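Local coordinates for protein AT-less polyketide synthase (PDB 4TKT) that probably catalyses decarboxylative condensation, the chain-extending step of polyketide assembly, as a ketosynthase domain of the AT-less synthase for isomigrastatin, at residues Y111-G114 with A115-A119; I496-T499 with L500-R504. All blocks are in the same frame, centred on the assembly; numbering follows the deposited sequence.

Contact 1 (Y111-G114 with A115-A119); sequences YSRG and ALRAA. With SO4 (sulfate ion), chain C.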
# COMPACT_ATOMS: atom_id res chain seq x y z
N TYR A 111 -3.69 7.73 -12.74
CA TYR A 111 -5.07 7.69 -13.19
C TYR A 111 -5.97 8.60 -12.37
O TYR A 111 -5.91 8.60 -11.14
CB TYR A 111 -5.62 6.27 -13.13
CG TYR A 111 -5.29 5.42 -14.34
CD1 TYR A 111 -6.05 5.51 -15.50
CD2 TYR A 111 -4.22 4.54 -14.31
CE1 TYR A 111 -5.75 4.74 -16.60
CE2 TYR A 111 -3.92 3.76 -15.41
CZ TYR A 111 -4.68 3.87 -16.55
OH TYR A 111 -4.38 3.09 -17.65
N SER A 112 -6.80 9.38 -13.05
CA SER A 112 -7.91 10.05 -12.39
C SER A 112 -9.05 9.05 -12.29
O SER A 112 -9.02 8.00 -12.94
CB SER A 112 -8.34 11.30 -13.16
OG SER A 112 -8.83 10.96 -14.44
N ARG A 113 -10.05 9.37 -11.48
CA ARG A 113 -11.23 8.51 -11.33
C ARG A 113 -11.88 8.21 -12.68
O ARG A 113 -12.10 7.05 -13.02
CB ARG A 113 -12.25 9.15 -10.39
CG ARG A 113 -12.15 8.69 -8.95
CD ARG A 113 -12.04 9.86 -8.00
NE ARG A 113 -13.02 10.90 -8.30
CZ ARG A 113 -12.94 12.14 -7.85
NH1 ARG A 113 -11.92 12.51 -7.08
NH2 ARG A 113 -13.87 13.03 -8.17
N GLY A 114 -12.17 9.26 -13.44
CA GLY A 114 -12.82 9.11 -14.72
C GLY A 114 -12.01 8.32 -15.72
O GLY A 114 -12.55 7.47 -16.44
N ALA A 115 -10.71 8.59 -15.77
CA ALA A 115 -9.83 7.91 -16.70
C ALA A 115 -9.74 6.43 -16.37
O ALA A 115 -9.77 5.58 -17.26
CB ALA A 115 -8.44 8.54 -16.68
N LEU A 116 -9.64 6.12 -15.08
CA LEU A 116 -9.54 4.74 -14.63
C LEU A 116 -10.78 3.94 -15.01
O LEU A 116 -10.68 2.81 -15.48
CB LEU A 116 -9.30 4.67 -13.13
CG LEU A 116 -9.05 3.27 -12.56
CD1 LEU A 116 -7.89 2.60 -13.27
CD2 LEU A 116 -8.79 3.33 -11.06
N ARG A 117 -11.96 4.54 -14.81
CA ARG A 117 -13.21 3.88 -15.18
C ARG A 117 -13.28 3.61 -16.68
O ARG A 117 -13.66 2.52 -17.10
CB ARG A 117 -14.41 4.71 -14.74
CG ARG A 117 -14.55 4.85 -13.23
CD ARG A 117 -15.87 5.50 -12.85
NE ARG A 117 -15.99 6.86 -13.37
CZ ARG A 117 -15.72 7.95 -12.67
NH1 ARG A 117 -15.32 7.86 -11.41
NH2 ARG A 117 -15.86 9.15 -13.23
N ALA A 118 -12.89 4.60 -17.48
CA ALA A 118 -12.90 4.46 -18.93
C ALA A 118 -11.99 3.33 -19.39
O ALA A 118 -12.37 2.51 -20.24
CB ALA A 118 -12.49 5.76 -19.59
N ALA A 119 -10.78 3.28 -18.84
CA ALA A 119 -9.81 2.26 -19.21
C ALA A 119 -10.28 0.87 -18.81
O ALA A 119 -10.06 -0.11 -19.53
CB ALA A 119 -8.46 2.56 -18.57
S SO4 C . -17.75 8.01 -16.55
O1 SO4 C . -18.84 8.32 -17.47
O2 SO4 C . -17.63 9.08 -15.57
O3 SO4 C . -16.50 7.88 -17.28
O4 SO4 C . -18.05 6.75 -15.86

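Contact 2 (I496-T499 with L500-R504); sequences IAYT and LQVGR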
# COMPACT_ATOMS: atom_id res chain seq x y z
N ILE A 496 6.47 13.97 -17.00
CA ILE A 496 5.91 14.68 -15.86
C ILE A 496 4.63 15.41 -16.23
O ILE A 496 3.62 15.29 -15.54
CB ILE A 496 6.92 15.68 -15.28
CG1 ILE A 496 8.13 14.94 -14.70
CG2 ILE A 496 6.27 16.54 -14.21
CD1 ILE A 496 9.25 15.86 -14.26
N ALA A 497 4.68 16.16 -17.33
CA ALA A 497 3.53 16.92 -17.80
C ALA A 497 2.36 16.01 -18.13
O ALA A 497 1.22 16.29 -17.75
CB ALA A 497 3.91 17.76 -19.01
N TYR A 498 2.64 14.92 -18.82
CA TYR A 498 1.60 13.97 -19.22
C TYR A 498 0.93 13.35 -18.00
O TYR A 498 -0.30 13.25 -17.94
CB TYR A 498 2.19 12.87 -20.11
CG TYR A 498 1.19 11.83 -20.54
CD1 TYR A 498 0.26 12.11 -21.53
CD2 TYR A 498 1.18 10.56 -19.97
CE1 TYR A 498 -0.66 11.16 -21.93
CE2 TYR A 498 0.27 9.60 -20.36
CZ TYR A 498 -0.65 9.91 -21.35
OH TYR A 498 -1.57 8.96 -21.75
N THR A 499 1.74 12.94 -17.02
CA THR A 499 1.23 12.33 -15.80
C THR A 499 0.30 13.28 -15.04
O THR A 499 -0.76 12.88 -14.57
CB THR A 499 2.38 11.89 -14.87
OG1 THR A 499 3.22 10.94 -15.54
CG2 THR A 499 1.84 11.26 -13.60
N LEU A 500 0.70 14.55 -14.94
CA LEU A 500 -0.07 15.53 -14.19
C LEU A 500 -1.33 15.99 -14.93
O LEU A 500 -2.25 16.54 -14.32
CB LEU A 500 0.80 16.74 -13.85
CG LEU A 500 1.92 16.44 -12.86
CD1 LEU A 500 2.86 17.62 -12.73
CD2 LEU A 500 1.32 16.07 -11.51
N GLN A 501 -1.36 15.75 -16.23
CA GLN A 501 -2.51 16.14 -17.04
C GLN A 501 -3.62 15.10 -16.97
O GLN A 501 -4.74 15.40 -16.54
CB GLN A 501 -2.09 16.37 -18.49
CG GLN A 501 -1.38 17.68 -18.74
CD GLN A 501 -0.80 17.77 -20.13
OE1 GLN A 501 -1.20 17.04 -21.03
NE2 GLN A 501 0.17 18.67 -20.31
N VAL A 502 -3.31 13.88 -17.39
CA VAL A 502 -4.32 12.84 -17.53
C VAL A 502 -4.42 11.95 -16.29
O VAL A 502 -5.33 11.13 -16.17
CB VAL A 502 -4.04 11.98 -18.79
CG1 VAL A 502 -2.87 11.05 -18.54
CG2 VAL A 502 -5.28 11.21 -19.22
N GLY A 503 -3.49 12.13 -15.36
CA GLY A 503 -3.45 11.29 -14.17
C GLY A 503 -3.83 11.99 -12.88
O GLY A 503 -3.62 11.45 -11.79
N ARG A 504 -4.39 13.19 -12.99
CA ARG A 504 -4.86 13.91 -11.81
C ARG A 504 -6.26 14.49 -12.04
O ARG A 504 -6.63 14.79 -13.18
CB ARG A 504 -3.90 15.04 -11.44
CG ARG A 504 -2.51 14.58 -11.02
CD ARG A 504 -2.54 13.78 -9.73
NE ARG A 504 -1.20 13.54 -9.20
CZ ARG A 504 -0.43 12.51 -9.55
NH1 ARG A 504 -0.86 11.63 -10.44
NH2 ARG A 504 0.77 12.37 -9.01

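Contact 1 (Y111-G114 with A115-A119)
Arg117 folds back over Gly114 in the first turn of helix 113-121 and grips a sulfate ion, probably from the crystallisation liquor, with two N-H groups. NH2 of Arg117 donates to O2 of the sulfate at 2.9 Å and NE of Arg117 to O4 at 3.2 Å. A bend at chi3 (-62°) turns the guanidinium back along the helix, laying one face over CA of Gly114, which is 3.4 Å from NH2 of Arg117. Its remaining nitrogen, NH1, donates to the carbonyl of Leu173. A leucine in place of Arg117 would probably leave the sulfate without its two donors and O of Leu173 without this bond. Ser112 is the N-cap: its OG accepts a weak bond from N of Ala115 (3.3 Å), while O of Ser112 accepts from N of Leu116 at 2.9 Å. Before the cap, the Tyr111 ring turns back against the helix, with CD1 of Leu116 over one face in a CH-pi contact (4.2 Å from the ring centroid) and CB of Ala119 near CE1 of Tyr111. OH of Tyr111 bonds Asp269. Leu116 and Arg117 pack on strand 129-136, Arg113 on helix 163-173, and Leu116 and Ala119 on strand 252-260 of the ketosynthase sheet.

Contact 2 (I496-T499 with L500-R504)
Tyr498 and Val502, one turn apart at the C-terminal end of helix 493-502, meet through a methyl laid over an aromatic face. CG1 of Val502 lies 4.0 Å from the centroid of the Tyr498 ring, displaced toward the hydroxyl end, a CH-pi contact. Chi1 of 74° puts this methyl between the backbone N and carbonyl carbon of Val502, pointing it back at the ring.

The backbone bonds change as the helix ends. N of Leu500 donates to O of Ile496 at 3.1 Å, an ordinary helical bond, whereas N of Gln501 divides itself weakly between O of Ala497 and O of Tyr498. O of Tyr498 therefore has two donors, the second being N of Val502 in a nearly straight bond (3.1 Å, 176°). The last is weak: N of Gly503, where the chain leaves helical angles, to O of Thr499 at 2.9 Å.

The buried polar side chains of Thr499 and Gln501 find partners nearby. OG1 of Thr499 bonds the carbonyl of Asp495 one turn earlier and the amide of Val600. The extended Gln501 side chain runs past the Ala497 carbonyl; its NE2 donates to the carbonyl of Val461 and its OE1 accepts from NE2 of His591, whose ring packs edge-to-face with Tyr498. Arg504 folds at chi2 (-65°), letting NH1 donate to O of Gly503 at 3.1 Å, in the guanidinium plane but above the carbonyl plane. Its NH2 bonds O of Pro603 weakly, and NE forms a long, weak ion pair with Glu107.

CG2 of Ile496 touches CD1 of Leu500; Leu500 also packs on Val462 and Leu464, and Ala497 on Val460, seating the helix on strand 460-466 of the linker domain.

Both contacts are short-range helix turns, but contact 1 lies at a helix start and contact 2 at a helix end. Contact 1 is partly buried at the edge of the ketosynthase part, where a serine cap and a sulfate-binding arginine meet apolar packing on the large sheet. Contact 2 is buried in the RhiE-like KS-MAT linker region, and the side chains of Thr499 and Gln501 find their hydrogen-bond partners within the protein. The two belong to different helices yet touch at their ends: CB of Ser112 packs 3.9 Å from O of Arg504, and Glu505, just past contact 2, accepts from N of Arg113. The helix start of 111-119 thus meets the chain leaving 496-504 where ketosynthase and linker join.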